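Local coordinates for protein D-aminopeptidase (Bacillus subtilis, PDB 1HI9) that hydrolyses N-terminal residues from peptides containing D-amino acids, using two zinc ions per subunit inside a self-compartmentalizing homodecamer, at residues S61-L66 / F85-G90; F124-R129 / L134-Y139; K159-L164 / V168-V173. One frame throughout, in Å; residues are numbered along the deposited sequence.

Contact 1. Residues S61-L66 / F85-G90; sequences SKMNNL and FSMVEG
The peptide unit joining Ser86 to Met87 is the flat group that the Met63 methyl covers. Met63 CE stands over one face of it, 4.1 Å from Ser86 C. The same methyl also lies 3.2 Å from Ser86 OG, which leans out on that side of the plane. Ser86 O accepts a backbone bond from Glu89 N. The Glu89 carboxylate folds back on the same turn, and its OE2 accepts a bond of 2.9 Å from Phe85 N. Met63 reaches across because CG lies beside its backbone N (chi1 -56°) and the chain runs straight on to CE. Met87 is met more loosely, with its CG 4.3 Å from Met63 CE. Both loops follow strands of the mixed sheet, 53-58 and 76-80, and so lie at the C-terminal ends of its parallel strands, where the zinc ions bind. Met87 carries the contact to that site: its side chain is about 4 Å from a zinc ion and touches the ligands Asp8 and Glu133. Its carbonyl O is bonded by Ser6 OG and Ser59 OG. Tyr258 and Leu262 of helix 254-268 pack on Ser86.

Contact 2. Residues F124-R129 / L134-Y139; sequences FYINDR and LGLNAY
Ile126 fits against Leu136 and Tyr139 of the helix, and each of its side-chain carbons finds a neighbour there. Ile126 CB lies 3.7 Å from Tyr139 CE1. Ile126 CG2 branches off beside the same part of the ring and is 3.8 Å from Tyr139 CE1. Ile126 CG1, turned beside the backbone N (chi1 -70°), lies between the two partners, 3.6 Å from Leu136 CD2 and also close to Tyr139 CD1. Ile126 CD1, at the tip, is 3.7 Å from Leu136 CD2. The isoleucine and the tyrosine lie alongside each other, pointing opposite ways. Cutting Ile126 back to an alanine is likely to leave Leu136 CD2 without its partners and open a gap beside the Tyr139 ring.

Leu136 uses its two methyls separately. Leu136 CD1 is 3.4 Å from Phe124 CD1, and the leucine stands roughly perpendicular to the phenylalanine. The remaining contact is at the solvent-exposed end. There the extended Arg129 passes Tyr139 OH with its CD at 3.7 Å, and its guanidinium plane stands 78° from the ring. Met254 and Met261 of helix 254-268 also pack on Leu136. A type I' turn from Ile126 to Arg129, with Asn127 and Asp128 at its corners, joins strands 121-126 and 129-131. The arrangement is that of a two-residue beta hairpin with one face packed on the helix that follows it, whose first residue, Glu133, is a zinc ligand.

Contact 3. Residues K159-L164 / V168-V173; sequences KEAEEL and VTTAAV
Val168 and Thr170 face the last turn of helix 155-162, where Ala161 and Glu162 receive them. The Val168 side chain is rotated so that CG1 lies between its backbone N and carbonyl carbon (chi1 66°), a crowded position. This turn lays CG1 against the helix backbone. Val168 CG1 is 3.5 Å from Glu162 CA and 3.9 Å from Ala161 O. The Glu162 CB is also near, 4.0 Å from Val168 CG1.

Thr170 holds a similar rotation, but with its hydroxyl in that place (chi1 67°). Its methyl CG2 is then left beside the backbone N and touches Ala161 CB at 4.1 Å. Glu162 CG also sits between backbone N and carbonyl carbon, and this chi1 (44°) aims the extended chain at Thr170. The Glu162 side chain runs nearly perpendicular to that of Thr170 and brings Glu162 OE1 to 3.1 Å from Thr170 OG1. The distance allows a hydrogen bond, though the hydroxyl may turn to another acceptor. Glu162 OE1 is also 3.4 Å from Thr170 CG2.

These residues join helix and second strand in the beta-alpha-beta unit 148-152, 155-162 and 169-176. Ala161 also packs on Val151 of the first strand and on Leu134 of helix 133-143. The chemistry implies a fit made mainly by methyl groups against helix backbone and Ala161. The single polar pair involves an exposed glutamate, so solvent is likely to compete for it.

From the N terminus, contact 1 comes first and closes a long loop that contains strand 76-80. Contact 2 follows and closes a short one of four residues, which includes the end of strand 129-131 and the first residue of helix 133-143. Contact 3 closes the shortest, between helix 155-162 and strand 169-176. The three are in series; none nests or crosses. Contact 1 touches contact 2 where Met87 and Val88 pack on Asn137. Contact 2 touches contact 3 through Arg129, Leu134 and Gly135, which meet Ala161, Glu163 and Leu164. Contacts 1 and 3 do not touch. Helix 133-143 thus ties together the loop 85-90 beside the zinc site, the antiparallel sheet and the beta-alpha-beta unit of the mixed sheet.

Contact 1. Residues S61-L66 / F85-G90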
loop_
_atom_site.group_PDB
_atom_site.type_symbol
_atom_site.label_atom_id
_atom_site.label_comp_id
_atom_site.label_asym_id
_atom_site.label_seq_id
_atom_site.Cartn_x
_atom_site.Cartn_y
_atom_site.Cartn_z
ATOM N N SER A 61 -9.483 0.141 25.947
ATOM C CA SER A 61 -9.761 -0.052 24.526
ATOM C C SER A 61 -10.507 -1.361 24.201
ATOM O O SER A 61 -11.666 -1.527 24.594
ATOM C CB SER A 61 -8.430 0.017 23.763
ATOM O OG SER A 61 -8.609 0.048 22.356
ATOM N N LYS A 62 -9.854 -2.279 23.482
ATOM C CA LYS A 62 -10.473 -3.556 23.121
ATOM C C LYS A 62 -10.431 -4.529 24.283
ATOM O O LYS A 62 -10.904 -5.656 24.174
ATOM C CB LYS A 62 -9.786 -4.189 21.902
ATOM C CG LYS A 62 -9.877 -3.335 20.667
ATOM C CD LYS A 62 -11.325 -3.017 20.338
ATOM C CE LYS A 62 -11.419 -1.793 19.431
ATOM N NZ LYS A 62 -12.829 -1.452 19.092
ATOM N N MET A 63 -9.843 -4.082 25.387
ATOM C CA MET A 63 -9.751 -4.865 26.617
ATOM C C MET A 63 -9.197 -6.281 26.449
ATOM O O MET A 63 -9.626 -7.221 27.119
ATOM C CB MET A 63 -11.130 -4.881 27.281
ATOM C CG MET A 63 -11.645 -3.467 27.524
ATOM S SD MET A 63 -13.427 -3.366 27.815
ATOM C CE MET A 63 -13.617 -1.641 28.241
ATOM N N ASN A 64 -8.232 -6.413 25.549
ATOM C CA ASN A 64 -7.570 -7.684 25.297
ATOM C C ASN A 64 -6.061 -7.436 25.413
ATOM O O ASN A 64 -5.242 -8.044 24.706
ATOM C CB ASN A 64 -7.933 -8.219 23.900
ATOM C CG ASN A 64 -7.672 -7.209 22.792
ATOM O OD1 ASN A 64 -6.997 -6.191 23.000
ATOM N ND2 ASN A 64 -8.190 -7.495 21.598
ATOM N N ASN A 65 -5.717 -6.542 26.338
ATOM C CA ASN A 65 -4.337 -6.121 26.588
ATOM C C ASN A 65 -3.605 -6.978 27.619
ATOM O O ASN A 65 -2.480 -7.421 27.387
ATOM C CB ASN A 65 -4.328 -4.666 27.061
ATOM C CG ASN A 65 -5.255 -3.792 26.257
ATOM O OD1 ASN A 65 -4.983 -3.503 25.098
ATOM N ND2 ASN A 65 -6.374 -3.379 26.865
ATOM N N LEU A 66 -4.230 -7.186 28.773
ATOM C CA LEU A 66 -3.610 -8.010 29.800
ATOM C C LEU A 66 -3.329 -9.378 29.186
ATOM O O LEU A 66 -4.187 -9.950 28.514
ATOM C CB LEU A 66 -4.537 -8.143 31.006
ATOM C CG LEU A 66 -4.687 -6.858 31.822
ATOM C CD1 LEU A 66 -5.747 -7.047 32.888
ATOM C CD2 LEU A 66 -3.351 -6.487 32.441
ATOM N N PHE A 85 -21.215 -3.854 31.113
ATOM C CA PHE A 85 -20.763 -2.746 31.946
ATOM C C PHE A 85 -19.309 -2.306 31.773
ATOM O O PHE A 85 -18.692 -1.785 32.695
ATOM C CB PHE A 85 -21.089 -3.015 33.428
ATOM C CG PHE A 85 -22.562 -3.028 33.713
ATOM C CD1 PHE A 85 -23.290 -4.215 33.634
ATOM C CD2 PHE A 85 -23.244 -1.841 33.946
ATOM C CE1 PHE A 85 -24.678 -4.214 33.772
ATOM C CE2 PHE A 85 -24.626 -1.829 34.086
ATOM C CZ PHE A 85 -25.347 -3.016 33.996
ATOM N N SER A 86 -18.787 -2.530 30.571
ATOM C CA SER A 86 -17.451 -2.104 30.179
ATOM C C SER A 86 -16.374 -2.196 31.256
ATOM O O SER A 86 -16.003 -3.298 31.668
ATOM C CB SER A 86 -17.538 -0.662 29.640
ATOM O OG SER A 86 -16.319 -0.217 29.063
ATOM N N MET A 87 -15.871 -1.040 31.690
ATOM C CA MET A 87 -14.824 -0.968 32.701
ATOM C C MET A 87 -15.160 -1.560 34.075
ATOM O O MET A 87 -14.254 -1.875 34.846
ATOM C CB MET A 87 -14.368 0.483 32.865
ATOM C CG MET A 87 -13.841 1.091 31.586
ATOM S SD MET A 87 -13.122 2.737 31.800
ATOM C CE MET A 87 -11.529 2.332 32.459
ATOM N N VAL A 88 -16.444 -1.705 34.393
ATOM C CA VAL A 88 -16.816 -2.281 35.682
ATOM C C VAL A 88 -17.581 -3.601 35.553
ATOM O O VAL A 88 -18.303 -4.006 36.460
ATOM C CB VAL A 88 -17.631 -1.274 36.559
ATOM C CG1 VAL A 88 -16.692 -0.223 37.131
ATOM C CG2 VAL A 88 -18.729 -0.602 35.733
ATOM N N GLU A 89 -17.407 -4.268 34.417
ATOM C CA GLU A 89 -18.038 -5.554 34.172
ATOM C C GLU A 89 -17.584 -6.569 35.224
ATOM O O GLU A 89 -16.391 -6.687 35.523
ATOM C CB GLU A 89 -17.658 -6.076 32.786
ATOM C CG GLU A 89 -18.215 -7.451 32.506
ATOM C CD GLU A 89 -19.734 -7.450 32.455
ATOM O OE1 GLU A 89 -20.340 -8.515 32.741
ATOM O OE2 GLU A 89 -20.322 -6.389 32.121
ATOM N N GLY A 90 -18.544 -7.291 35.793
ATOM C CA GLY A 90 -18.220 -8.294 36.791
ATOM C C GLY A 90 -18.260 -7.814 38.230
ATOM O O GLY A 90 -18.125 -8.609 39.158
#

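Contact 2. Residues F124-R129 / L134-Y139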
loop_
_atom_site.group_PDB
_atom_site.type_symbol
_atom_site.label_atom_id
_atom_site.label_comp_id
_atom_site.label_asym_id
_atom_site.label_seq_id
_atom_site.Cartn_x
_atom_site.Cartn_y
_atom_site.Cartn_z
ATOM N N PHE A 124 -18.106 14.567 31.765
ATOM C CA PHE A 124 -19.172 13.650 32.131
ATOM C C PHE A 124 -19.776 14.292 33.381
ATOM O O PHE A 124 -19.050 14.865 34.200
ATOM C CB PHE A 124 -18.613 12.278 32.513
ATOM C CG PHE A 124 -18.412 11.343 31.351
ATOM C CD1 PHE A 124 -17.519 10.270 31.452
ATOM C CD2 PHE A 124 -19.129 11.508 30.173
ATOM C CE1 PHE A 124 -17.340 9.384 30.392
ATOM C CE2 PHE A 124 -18.958 10.631 29.115
ATOM C CZ PHE A 124 -18.064 9.564 29.223
ATOM N N TYR A 125 -21.092 14.204 33.537
ATOM C CA TYR A 125 -21.752 14.767 34.709
ATOM C C TYR A 125 -22.800 13.812 35.272
ATOM O O TYR A 125 -23.620 13.237 34.545
ATOM C CB TYR A 125 -22.460 16.093 34.377
ATOM C CG TYR A 125 -21.576 17.265 34.013
ATOM C CD1 TYR A 125 -21.363 17.617 32.681
ATOM C CD2 TYR A 125 -20.958 18.028 35.006
ATOM C CE1 TYR A 125 -20.559 18.700 32.343
ATOM C CE2 TYR A 125 -20.150 19.111 34.683
ATOM C CZ TYR A 125 -19.956 19.442 33.344
ATOM O OH TYR A 125 -19.173 20.519 32.988
ATOM N N ILE A 126 -22.758 13.649 36.583
ATOM C CA ILE A 126 -23.729 12.834 37.284
ATOM C C ILE A 126 -24.354 13.815 38.266
ATOM O O ILE A 126 -23.775 14.105 39.313
ATOM C CB ILE A 126 -23.068 11.669 38.038
ATOM C CG1 ILE A 126 -22.530 10.649 37.042
ATOM C CG2 ILE A 126 -24.098 10.980 38.935
ATOM C CD1 ILE A 126 -23.621 10.026 36.164
ATOM N N ASN A 127 -25.522 14.343 37.894
ATOM C CA ASN A 127 -26.228 15.334 38.706
ATOM C C ASN A 127 -25.338 16.572 38.916
ATOM O O ASN A 127 -25.072 16.992 40.045
ATOM C CB ASN A 127 -26.634 14.730 40.058
ATOM C CG ASN A 127 -28.004 14.076 40.021
ATOM O OD1 ASN A 127 -28.357 13.391 39.060
ATOM N ND2 ASN A 127 -28.779 14.272 41.080
ATOM N N ASP A 128 -24.858 17.133 37.816
ATOM C CA ASP A 128 -24.022 18.329 37.864
ATOM C C ASP A 128 -22.621 18.174 38.450
ATOM O O ASP A 128 -21.869 19.145 38.519
ATOM C CB ASP A 128 -24.755 19.454 38.604
ATOM C CG ASP A 128 -26.028 19.890 37.886
ATOM O OD1 ASP A 128 -25.966 20.090 36.647
ATOM O OD2 ASP A 128 -27.075 20.036 38.554
ATOM N N ARG A 129 -22.256 16.974 38.881
ATOM C CA ARG A 129 -20.918 16.807 39.410
ATOM C C ARG A 129 -19.941 16.285 38.358
ATOM O O ARG A 129 -20.142 15.212 37.788
ATOM C CB ARG A 129 -20.898 15.866 40.608
ATOM C CG ARG A 129 -19.475 15.674 41.108
ATOM C CD ARG A 129 -19.400 15.169 42.519
ATOM N NE ARG A 129 -18.034 15.295 43.019
ATOM C CZ ARG A 129 -17.672 15.057 44.275
ATOM N NH1 ARG A 129 -18.580 14.674 45.168
ATOM N NH2 ARG A 129 -16.404 15.210 44.634
ATOM N N LEU A 134 -12.959 7.500 36.158
ATOM C CA LEU A 134 -12.758 7.227 37.571
ATOM C C LEU A 134 -14.042 7.437 38.363
ATOM O O LEU A 134 -14.467 6.559 39.115
ATOM C CB LEU A 134 -11.652 8.131 38.099
ATOM C CG LEU A 134 -11.017 7.719 39.414
ATOM C CD1 LEU A 134 -9.644 8.378 39.526
ATOM C CD2 LEU A 134 -11.921 8.108 40.563
ATOM N N GLY A 135 -14.662 8.595 38.165
ATOM C CA GLY A 135 -15.882 8.921 38.872
ATOM C C GLY A 135 -17.033 8.021 38.505
ATOM O O GLY A 135 -17.687 7.476 39.388
ATOM N N LEU A 136 -17.294 7.860 37.212
ATOM C CA LEU A 136 -18.389 6.997 36.793
ATOM C C LEU A 136 -18.219 5.580 37.335
ATOM O O LEU A 136 -19.180 4.986 37.822
ATOM C CB LEU A 136 -18.491 6.939 35.268
ATOM C CG LEU A 136 -19.124 8.126 34.542
ATOM C CD1 LEU A 136 -19.194 7.808 33.037
ATOM C CD2 LEU A 136 -20.521 8.402 35.086
ATOM N N ASN A 137 -17.007 5.036 37.254
ATOM C CA ASN A 137 -16.791 3.679 37.738
ATOM C C ASN A 137 -16.965 3.598 39.260
ATOM O O ASN A 137 -17.459 2.593 39.789
ATOM C CB ASN A 137 -15.407 3.159 37.322
ATOM C CG ASN A 137 -15.211 3.150 35.806
ATOM O OD1 ASN A 137 -16.175 3.189 35.036
ATOM N ND2 ASN A 137 -13.967 3.089 35.378
ATOM N N ALA A 138 -16.590 4.668 39.958
ATOM C CA ALA A 138 -16.729 4.700 41.403
ATOM C C ALA A 138 -18.212 4.702 41.749
ATOM O O ALA A 138 -18.649 4.009 42.670
ATOM C CB ALA A 138 -16.038 5.936 41.979
ATOM N N TYR A 139 -18.993 5.468 40.988
ATOM C CA TYR A 139 -20.431 5.540 41.218
ATOM C C TYR A 139 -21.101 4.189 40.983
ATOM O O TYR A 139 -22.031 3.824 41.709
ATOM C CB TYR A 139 -21.071 6.597 40.319
ATOM C CG TYR A 139 -21.077 7.987 40.912
ATOM C CD1 TYR A 139 -20.759 9.095 40.133
ATOM C CD2 TYR A 139 -21.406 8.195 42.250
ATOM C CE1 TYR A 139 -20.762 10.378 40.667
ATOM C CE2 TYR A 139 -21.416 9.477 42.798
ATOM C CZ TYR A 139 -21.091 10.566 41.997
ATOM O OH TYR A 139 -21.099 11.843 42.521
#

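Contact 3. Residues K159-L164 / V168-V173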
loop_
_atom_site.group_PDB
_atom_site.type_symbol
_atom_site.label_atom_id
_atom_site.label_comp_id
_atom_site.label_asym_id
_atom_site.label_seq_id
_atom_site.Cartn_x
_atom_site.Cartn_y
_atom_site.Cartn_z
ATOM N N LYS A 159 -4.859 12.596 42.473
ATOM C CA LYS A 159 -5.443 13.812 43.018
ATOM C C LYS A 159 -6.939 13.825 42.746
ATOM O O LYS A 159 -7.740 14.181 43.613
ATOM C CB LYS A 159 -4.791 15.031 42.370
ATOM C CG LYS A 159 -4.972 16.339 43.121
ATOM C CD LYS A 159 -4.310 16.272 44.503
ATOM C CE LYS A 159 -4.210 17.653 45.157
ATOM N NZ LYS A 159 -3.326 18.575 44.374
ATOM N N GLU A 160 -7.306 13.436 41.528
ATOM C CA GLU A 160 -8.708 13.395 41.129
ATOM C C GLU A 160 -9.465 12.385 42.000
ATOM O O GLU A 160 -10.584 12.649 42.437
ATOM C CB GLU A 160 -8.813 13.041 39.638
ATOM C CG GLU A 160 -10.219 12.803 39.116
ATOM C CD GLU A 160 -10.254 12.573 37.600
ATOM O OE1 GLU A 160 -11.257 12.017 37.104
ATOM O OE2 GLU A 160 -9.287 12.951 36.897
ATOM N N ALA A 161 -8.836 11.244 42.276
ATOM C CA ALA A 161 -9.456 10.207 43.098
ATOM C C ALA A 161 -9.727 10.683 44.520
ATOM O O ALA A 161 -10.850 10.598 45.014
ATOM C CB ALA A 161 -8.581 8.978 43.129
ATOM N N GLU A 162 -8.697 11.198 45.175
ATOM C CA GLU A 162 -8.861 11.650 46.545
ATOM C C GLU A 162 -9.799 12.847 46.734
ATOM O O GLU A 162 -10.319 13.053 47.829
ATOM C CB GLU A 162 -7.492 11.915 47.179
ATOM C CG GLU A 162 -6.526 12.654 46.308
ATOM C CD GLU A 162 -5.086 12.520 46.799
ATOM O OE1 GLU A 162 -4.617 11.374 46.976
ATOM O OE2 GLU A 162 -4.420 13.561 46.995
ATOM N N GLU A 163 -10.031 13.616 45.675
ATOM C CA GLU A 163 -10.930 14.758 45.763
ATOM C C GLU A 163 -12.370 14.300 45.614
ATOM O O GLU A 163 -13.300 15.081 45.809
ATOM C CB GLU A 163 -10.619 15.786 44.681
ATOM C CG GLU A 163 -9.294 16.503 44.886
ATOM C CD GLU A 163 -9.059 17.624 43.881
ATOM O OE1 GLU A 163 -8.006 18.293 43.980
ATOM O OE2 GLU A 163 -9.923 17.834 42.998
ATOM N N LEU A 164 -12.547 13.027 45.278
ATOM C CA LEU A 164 -13.867 12.452 45.087
ATOM C C LEU A 164 -14.199 11.421 46.156
ATOM O O LEU A 164 -15.320 11.374 46.649
ATOM C CB LEU A 164 -13.949 11.802 43.706
ATOM C CG LEU A 164 -15.277 11.122 43.365
ATOM C CD1 LEU A 164 -16.321 12.183 43.094
ATOM C CD2 LEU A 164 -15.106 10.229 42.156
ATOM N N VAL A 168 -9.446 7.602 50.420
ATOM C CA VAL A 168 -9.028 6.622 49.433
ATOM C C VAL A 168 -7.503 6.582 49.368
ATOM O O VAL A 168 -6.839 7.598 49.569
ATOM C CB VAL A 168 -9.579 6.964 48.029
ATOM C CG1 VAL A 168 -8.965 8.264 47.521
ATOM C CG2 VAL A 168 -9.285 5.825 47.067
ATOM N N THR A 169 -6.945 5.405 49.115
ATOM C CA THR A 169 -5.498 5.271 49.008
ATOM C C THR A 169 -5.117 5.415 47.533
ATOM O O THR A 169 -5.727 4.799 46.659
ATOM C CB THR A 169 -5.020 3.901 49.527
ATOM O OG1 THR A 169 -5.242 3.819 50.938
ATOM C CG2 THR A 169 -3.537 3.719 49.253
ATOM N N THR A 170 -4.113 6.238 47.261
ATOM C CA THR A 170 -3.683 6.451 45.891
ATOM C C THR A 170 -2.209 6.121 45.723
ATOM O O THR A 170 -1.413 6.262 46.655
ATOM C CB THR A 170 -3.919 7.907 45.440
ATOM O OG1 THR A 170 -3.072 8.787 46.181
ATOM C CG2 THR A 170 -5.374 8.309 45.670
ATOM N N ALA A 171 -1.852 5.682 44.520
ATOM C CA ALA A 171 -0.476 5.330 44.211
ATOM C C ALA A 171 -0.081 5.998 42.901
ATOM O O ALA A 171 -0.518 5.590 41.826
ATOM C CB ALA A 171 -0.338 3.820 44.099
ATOM N N ALA A 172 0.747 7.031 43.006
ATOM C CA ALA A 172 1.203 7.775 41.843
ATOM C C ALA A 172 2.472 7.155 41.288
ATOM O O ALA A 172 3.575 7.502 41.698
ATOM C CB ALA A 172 1.448 9.244 42.220
ATOM N N VAL A 173 2.319 6.249 40.333
ATOM C CA VAL A 173 3.478 5.574 39.767
ATOM C C VAL A 173 4.303 6.466 38.850
ATOM O O VAL A 173 5.418 6.117 38.474
ATOM C CB VAL A 173 3.040 4.306 39.006
ATOM C CG1 VAL A 173 2.375 3.335 39.973
ATOM C CG2 VAL A 173 2.063 4.676 37.885
#